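Local coordinates for protein alpha-rhamnosidase (Dictyoglomus thermophilum, PDB 6I60) that probably hydrolyses terminal non-reducing alpha-L-rhamnose residues in alpha-L-rhamnosides, at residues 482-494 / 516-530. Sequence-based numbering, arbitrary orientation.
Sequences IIWGQLSNLMSIP and EAIFNFDMIGFYRKY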
loop_
_atom_site.group_PDB
_atom_site.type_symbol
_atom_site.label_atom_id
_atom_site.label_comp_id
_atom_site.label_asym_id
_atom_site.label_seq_id
_atom_site.Cartn_x
_atom_site.Cartn_y
_atom_site.Cartn_z
ATOM N N ILE A 482 11.816 7.860 0.213
ATOM C CA ILE A 482 10.606 7.341 -0.418
ATOM C C ILE A 482 10.038 6.178 0.390
ATOM O O ILE A 482 8.815 6.015 0.496
ATOM C CB ILE A 482 10.900 6.944 -1.878
ATOM C CG1 ILE A 482 11.122 8.199 -2.729
ATOM C CG2 ILE A 482 9.773 6.109 -2.460
ATOM C CD1 ILE A 482 11.610 7.919 -4.132
ATOM N N ILE A 483 10.911 5.363 0.990
ATOM C CA ILE A 483 10.451 4.217 1.773
ATOM C C ILE A 483 9.629 4.684 2.969
ATOM O O ILE A 483 8.558 4.139 3.262
ATOM C CB ILE A 483 11.647 3.352 2.212
ATOM C CG1 ILE A 483 12.157 2.515 1.037
ATOM C CG2 ILE A 483 11.264 2.457 3.388
ATOM C CD1 ILE A 483 13.077 1.381 1.444
ATOM N N TRP A 484 10.119 5.706 3.678
ATOM C CA TRP A 484 9.366 6.252 4.803
ATOM C C TRP A 484 8.128 7.003 4.339
ATOM O O TRP A 484 7.105 6.997 5.033
ATOM C CB TRP A 484 10.254 7.172 5.638
ATOM C CG TRP A 484 11.174 6.443 6.560
ATOM C CD1 TRP A 484 12.404 5.936 6.257
ATOM C CD2 TRP A 484 10.940 6.134 7.939
ATOM N NE1 TRP A 484 12.950 5.330 7.361
ATOM C CE2 TRP A 484 12.072 5.438 8.408
ATOM C CE3 TRP A 484 9.884 6.376 8.823
ATOM C CZ2 TRP A 484 12.179 4.984 9.721
ATOM C CZ3 TRP A 484 9.992 5.923 10.125
ATOM C CH2 TRP A 484 11.131 5.236 10.562
ATOM N N GLY A 485 8.197 7.650 3.174
ATOM C CA GLY A 485 7.046 8.392 2.687
ATOM C C GLY A 485 5.910 7.489 2.249
ATOM O O GLY A 485 4.737 7.792 2.488
ATOM N N GLN A 486 6.237 6.370 1.600
ATOM C CA GLN A 486 5.204 5.433 1.174
ATOM C C GLN A 486 4.514 4.800 2.376
ATOM O O GLN A 486 3.279 4.751 2.442
ATOM C CB GLN A 486 5.808 4.359 0.267
ATOM C CG GLN A 486 4.804 3.334 -0.235
ATOM C CD GLN A 486 3.727 3.952 -1.106
ATOM O OE1 GLN A 486 3.923 4.154 -2.305
ATOM N NE2 GLN A 486 2.581 4.257 -0.505
ATOM N N LEU A 487 5.301 4.313 3.340
ATOM C CA LEU A 487 4.721 3.740 4.551
ATOM C C LEU A 487 3.910 4.777 5.314
ATOM O O LEU A 487 2.862 4.458 5.888
ATOM C CB LEU A 487 5.826 3.163 5.435
ATOM C CG LEU A 487 6.582 1.966 4.859
ATOM C CD1 LEU A 487 7.437 1.292 5.924
ATOM C CD2 LEU A 487 5.602 0.980 4.247
ATOM N N SER A 488 4.373 6.030 5.326
ATOM C CA SER A 488 3.618 7.103 5.958
ATOM C C SER A 488 2.255 7.307 5.314
ATOM O O SER A 488 1.350 7.844 5.960
ATOM C CB SER A 488 4.413 8.406 5.901
ATOM O OG SER A 488 5.376 8.450 6.935
ATOM N N ASN A 489 2.088 6.890 4.059
ATOM C CA ASN A 489 0.848 7.083 3.323
ATOM C C ASN A 489 0.135 5.764 3.046
ATOM O O ASN A 489 -0.497 5.599 2.000
ATOM C CB ASN A 489 1.117 7.829 2.019
ATOM C CG ASN A 489 1.258 9.318 2.228
ATOM O OD1 ASN A 489 0.336 9.978 2.707
ATOM N ND2 ASN A 489 2.419 9.858 1.876
ATOM N N LEU A 490 0.228 4.816 3.979
ATOM C CA LEU A 490 -0.457 3.527 3.880
ATOM C C LEU A 490 -1.250 3.336 5.169
ATOM O O LEU A 490 -0.736 2.793 6.151
ATOM C CB LEU A 490 0.536 2.391 3.645
ATOM C CG LEU A 490 1.177 2.305 2.256
ATOM C CD1 LEU A 490 2.106 1.105 2.163
ATOM C CD2 LEU A 490 0.119 2.251 1.163
ATOM N N MET A 491 -2.499 3.787 5.167
ATOM C CA MET A 491 -3.399 3.663 6.313
ATOM C C MET A 491 -4.670 2.952 5.855
ATOM O O MET A 491 -5.749 3.552 5.830
ATOM C CB MET A 491 -3.711 5.040 6.913
ATOM C CG MET A 491 -2.496 5.770 7.448
ATOM S SD MET A 491 -1.748 4.893 8.830
ATOM C CE MET A 491 -3.194 4.567 9.828
ATOM N N SER A 492 -4.528 1.679 5.471
ATOM C CA SER A 492 -5.596 0.869 4.885
ATOM C C SER A 492 -6.004 1.399 3.512
ATOM O O SER A 492 -6.624 0.680 2.723
ATOM C CB SER A 492 -6.810 0.793 5.820
ATOM O OG SER A 492 -7.638 1.934 5.681
ATOM N N ILE A 493 -5.661 2.653 3.224
ATOM C CA ILE A 493 -5.844 3.236 1.894
ATOM C C ILE A 493 -4.621 4.060 1.543
ATOM O O ILE A 493 -3.980 4.668 2.410
ATOM C CB ILE A 493 -7.105 4.126 1.818
ATOM C CG1 ILE A 493 -7.088 5.175 2.934
ATOM C CG2 ILE A 493 -8.370 3.280 1.882
ATOM C CD1 ILE A 493 -8.040 6.329 2.705
ATOM N N PRO A 494 -4.258 4.082 0.260
ATOM C CA PRO A 494 -3.135 4.930 -0.174
ATOM C C PRO A 494 -3.520 6.400 -0.103
ATOM O O PRO A 494 -4.411 6.856 -0.823
ATOM C CB PRO A 494 -2.881 4.475 -1.616
ATOM C CG PRO A 494 -4.176 3.883 -2.063
ATOM C CD PRO A 494 -4.810 3.278 -0.844
ATOM N N GLU A 516 6.344 1.757 -7.363
ATOM C CA GLU A 516 7.386 1.836 -6.345
ATOM C C GLU A 516 7.031 0.993 -5.127
ATOM O O GLU A 516 7.878 0.258 -4.605
ATOM C CB GLU A 516 7.614 3.293 -5.943
ATOM C CG GLU A 516 8.257 3.472 -4.576
ATOM C CD GLU A 516 7.235 3.691 -3.475
ATOM O OE1 GLU A 516 7.314 2.991 -2.442
ATOM O OE2 GLU A 516 6.351 4.555 -3.644
ATOM N N ALA A 517 5.782 1.086 -4.663
ATOM C CA ALA A 517 5.370 0.345 -3.474
ATOM C C ALA A 517 5.449 -1.159 -3.702
ATOM O O ALA A 517 5.808 -1.917 -2.792
ATOM C CB ALA A 517 3.954 0.754 -3.072
ATOM N N ILE A 518 5.120 -1.609 -4.913
ATOM C CA ILE A 518 5.203 -3.033 -5.223
ATOM C C ILE A 518 6.649 -3.507 -5.149
ATOM O O ILE A 518 6.937 -4.586 -4.616
ATOM C CB ILE A 518 4.574 -3.309 -6.601
ATOM C CG1 ILE A 518 3.049 -3.259 -6.503
ATOM C CG2 ILE A 518 5.024 -4.654 -7.143
ATOM C CD1 ILE A 518 2.354 -3.303 -7.846
ATOM N N PHE A 519 7.583 -2.702 -5.663
ATOM C CA PHE A 519 8.993 -3.076 -5.614
ATOM C C PHE A 519 9.520 -3.122 -4.187
ATOM O O PHE A 519 10.389 -3.944 -3.875
ATOM C CB PHE A 519 9.828 -2.102 -6.445
ATOM C CG PHE A 519 10.166 -2.612 -7.815
ATOM C CD1 PHE A 519 9.464 -2.172 -8.924
ATOM C CD2 PHE A 519 11.183 -3.537 -7.992
ATOM C CE1 PHE A 519 9.769 -2.643 -10.186
ATOM C CE2 PHE A 519 11.493 -4.012 -9.252
ATOM C CZ PHE A 519 10.785 -3.565 -10.350
ATOM N N ASN A 520 9.006 -2.262 -3.310
ATOM C CA ASN A 520 9.524 -2.160 -1.951
ATOM C C ASN A 520 8.759 -3.009 -0.947
ATOM O O ASN A 520 9.361 -3.505 0.013
ATOM C CB ASN A 520 9.506 -0.700 -1.491
ATOM C CG ASN A 520 10.695 0.084 -2.002
ATOM O OD1 ASN A 520 11.834 -0.379 -1.935
ATOM N ND2 ASN A 520 10.436 1.280 -2.517
ATOM N N PHE A 521 7.453 -3.188 -1.136
ATOM C CA PHE A 521 6.619 -3.846 -0.141
ATOM C C PHE A 521 5.677 -4.833 -0.815
ATOM O O PHE A 521 5.385 -4.731 -2.009
ATOM C CB PHE A 521 5.815 -2.824 0.678
ATOM C CG PHE A 521 6.599 -1.594 1.048
ATOM C CD1 PHE A 521 7.581 -1.647 2.023
ATOM C CD2 PHE A 521 6.358 -0.387 0.415
ATOM C CE1 PHE A 521 8.305 -0.520 2.362
ATOM C CE2 PHE A 521 7.078 0.744 0.751
ATOM C CZ PHE A 521 8.053 0.675 1.725
ATOM N N ASP A 522 5.216 -5.804 -0.028
ATOM C CA ASP A 522 4.194 -6.750 -0.466
ATOM C C ASP A 522 2.848 -6.033 -0.467
ATOM O O ASP A 522 2.302 -5.725 0.599
ATOM C CB ASP A 522 4.174 -7.970 0.450
ATOM C CG ASP A 522 3.236 -9.058 -0.041
ATOM O OD1 ASP A 522 3.400 -10.224 0.381
ATOM O OD2 ASP A 522 2.334 -8.749 -0.847
ATOM N N MET A 523 2.308 -5.768 -1.657
ATOM C CA MET A 523 1.136 -4.914 -1.795
ATOM C C MET A 523 -0.071 -5.594 -2.424
ATOM O O MET A 523 -1.104 -4.935 -2.594
ATOM C CB MET A 523 1.483 -3.668 -2.622
ATOM C CG MET A 523 2.732 -2.941 -2.167
ATOM S SD MET A 523 2.397 -1.760 -0.852
ATOM C CE MET A 523 0.858 -1.045 -1.423
ATOM N N ILE A 524 0.017 -6.880 -2.778
ATOM C CA ILE A 524 -1.089 -7.518 -3.490
ATOM C C ILE A 524 -2.324 -7.612 -2.600
ATOM O O ILE A 524 -3.455 -7.429 -3.067
ATOM C CB ILE A 524 -0.666 -8.897 -4.032
ATOM C CG1 ILE A 524 -1.840 -9.556 -4.758
ATOM C CG2 ILE A 524 -0.149 -9.790 -2.913
ATOM C CD1 ILE A 524 -1.452 -10.279 -6.017
ATOM N N GLY A 525 -2.134 -7.885 -1.307
ATOM C CA GLY A 525 -3.263 -7.873 -0.392
ATOM C C GLY A 525 -3.816 -6.482 -0.163
ATOM O O GLY A 525 -5.027 -6.310 0.005
ATOM N N PHE A 526 -2.943 -5.472 -0.164
ATOM C CA PHE A 526 -3.390 -4.098 0.033
ATOM C C PHE A 526 -4.153 -3.585 -1.182
ATOM O O PHE A 526 -5.206 -2.949 -1.040
ATOM C CB PHE A 526 -2.187 -3.204 0.329
ATOM C CG PHE A 526 -2.554 -1.826 0.787
ATOM C CD1 PHE A 526 -2.851 -1.580 2.117
ATOM C CD2 PHE A 526 -2.595 -0.772 -0.112
ATOM C CE1 PHE A 526 -3.185 -0.308 2.543
ATOM C CE2 PHE A 526 -2.931 0.502 0.307
ATOM C CZ PHE A 526 -3.224 0.735 1.636
ATOM N N TYR A 527 -3.643 -3.854 -2.386
ATOM C CA TYR A 527 -4.266 -3.309 -3.586
ATOM C C TYR A 527 -5.563 -4.029 -3.930
ATOM O O TYR A 527 -6.472 -3.419 -4.504
ATOM C CB TYR A 527 -3.286 -3.370 -4.756
ATOM C CG TYR A 527 -2.244 -2.278 -4.709
ATOM C CD1 TYR A 527 -2.566 -1.007 -4.251
ATOM C CD2 TYR A 527 -0.938 -2.516 -5.114
ATOM C CE1 TYR A 527 -1.620 -0.006 -4.200
ATOM C CE2 TYR A 527 0.018 -1.518 -5.068
ATOM C CZ TYR A 527 -0.330 -0.266 -4.610
ATOM O OH TYR A 527 0.616 0.731 -4.560
ATOM N N ARG A 528 -5.669 -5.315 -3.590
ATOM C CA ARG A 528 -6.917 -6.035 -3.817
ATOM C C ARG A 528 -8.053 -5.422 -3.009
ATOM O O ARG A 528 -9.188 -5.323 -3.492
ATOM C CB ARG A 528 -6.741 -7.512 -3.469
ATOM C CG ARG A 528 -6.178 -8.353 -4.600
ATOM C CD ARG A 528 -5.843 -9.756 -4.123
ATOM N NE ARG A 528 -6.734 -10.759 -4.699
ATOM C CZ ARG A 528 -7.518 -11.561 -3.985
ATOM N NH1 ARG A 528 -7.525 -11.483 -2.660
ATOM N NH2 ARG A 528 -8.295 -12.445 -4.596
ATOM N N LYS A 529 -7.765 -4.999 -1.776
ATOM C CA LYS A 529 -8.768 -4.305 -0.978
ATOM C C LYS A 529 -9.075 -2.929 -1.556
ATOM O O LYS A 529 -10.235 -2.503 -1.575
ATOM C CB LYS A 529 -8.291 -4.188 0.471
ATOM C CG LYS A 529 -9.237 -3.421 1.381
ATOM C CD LYS A 529 -8.632 -2.100 1.810
ATOM C CE LYS A 529 -9.503 -1.398 2.837
ATOM N NZ LYS A 529 -9.570 0.068 2.588
ATOM N N TYR A 530 -8.048 -2.220 -2.032
ATOM C CA TYR A 530 -8.270 -0.890 -2.590
ATOM C C TYR A 530 -8.979 -0.968 -3.936
ATOM O O TYR A 530 -9.794 -0.097 -4.266
ATOM C CB TYR A 530 -6.943 -0.143 -2.727
ATOM C CG TYR A 530 -7.111 1.314 -3.092
ATOM C CD1 TYR A 530 -7.893 2.160 -2.313
ATOM C CD2 TYR A 530 -6.494 1.846 -4.218
ATOM C CE1 TYR A 530 -8.051 3.496 -2.642
ATOM C CE2 TYR A 530 -6.648 3.181 -4.556
ATOM C CZ TYR A 530 -7.427 4.001 -3.765
ATOM O OH TYR A 530 -7.584 5.328 -4.097
#
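Helix 482-488 crosses helix 516-520 at -106°, with 10.8 Å between the axes of these short segments. F521 turns its ring up against helix 482-488. CD2 of L487 lies over one ring face, 3.6 Å from the F521 centroid, in a CH-pi contact. CB of N520 covers the opposite face. At the helix crossing, Q486 and E516 run past each other in opposite directions, amide and carboxylate planes 22° apart. L490 CD2 meets F526 CE2 at 3.6 Å. F526 has CG anti to its own N (chi1 -170°), which carries the ring to the loop backbone at S492, I493 and P494. P494 sets CG over the centre of the Y530 ring, 3.6 Å from its centroid. With Y530 cut back to alanine, P494 CG would probably lose the ring face beneath it, opening a gap there. K529 NZ gives a 3.0 Å hydrogen bond to S492 O from above the carbonyl plane; its charge pairs with D533. The contact joins helix 482-488 and the loop after it to helices 516-520 and 524-530 within the six-hairpin glycosidase domain. Packing round F521, F526 and Y530 is mainly apolar and aromatic; Q486, E516 and K529 add buried polar groups.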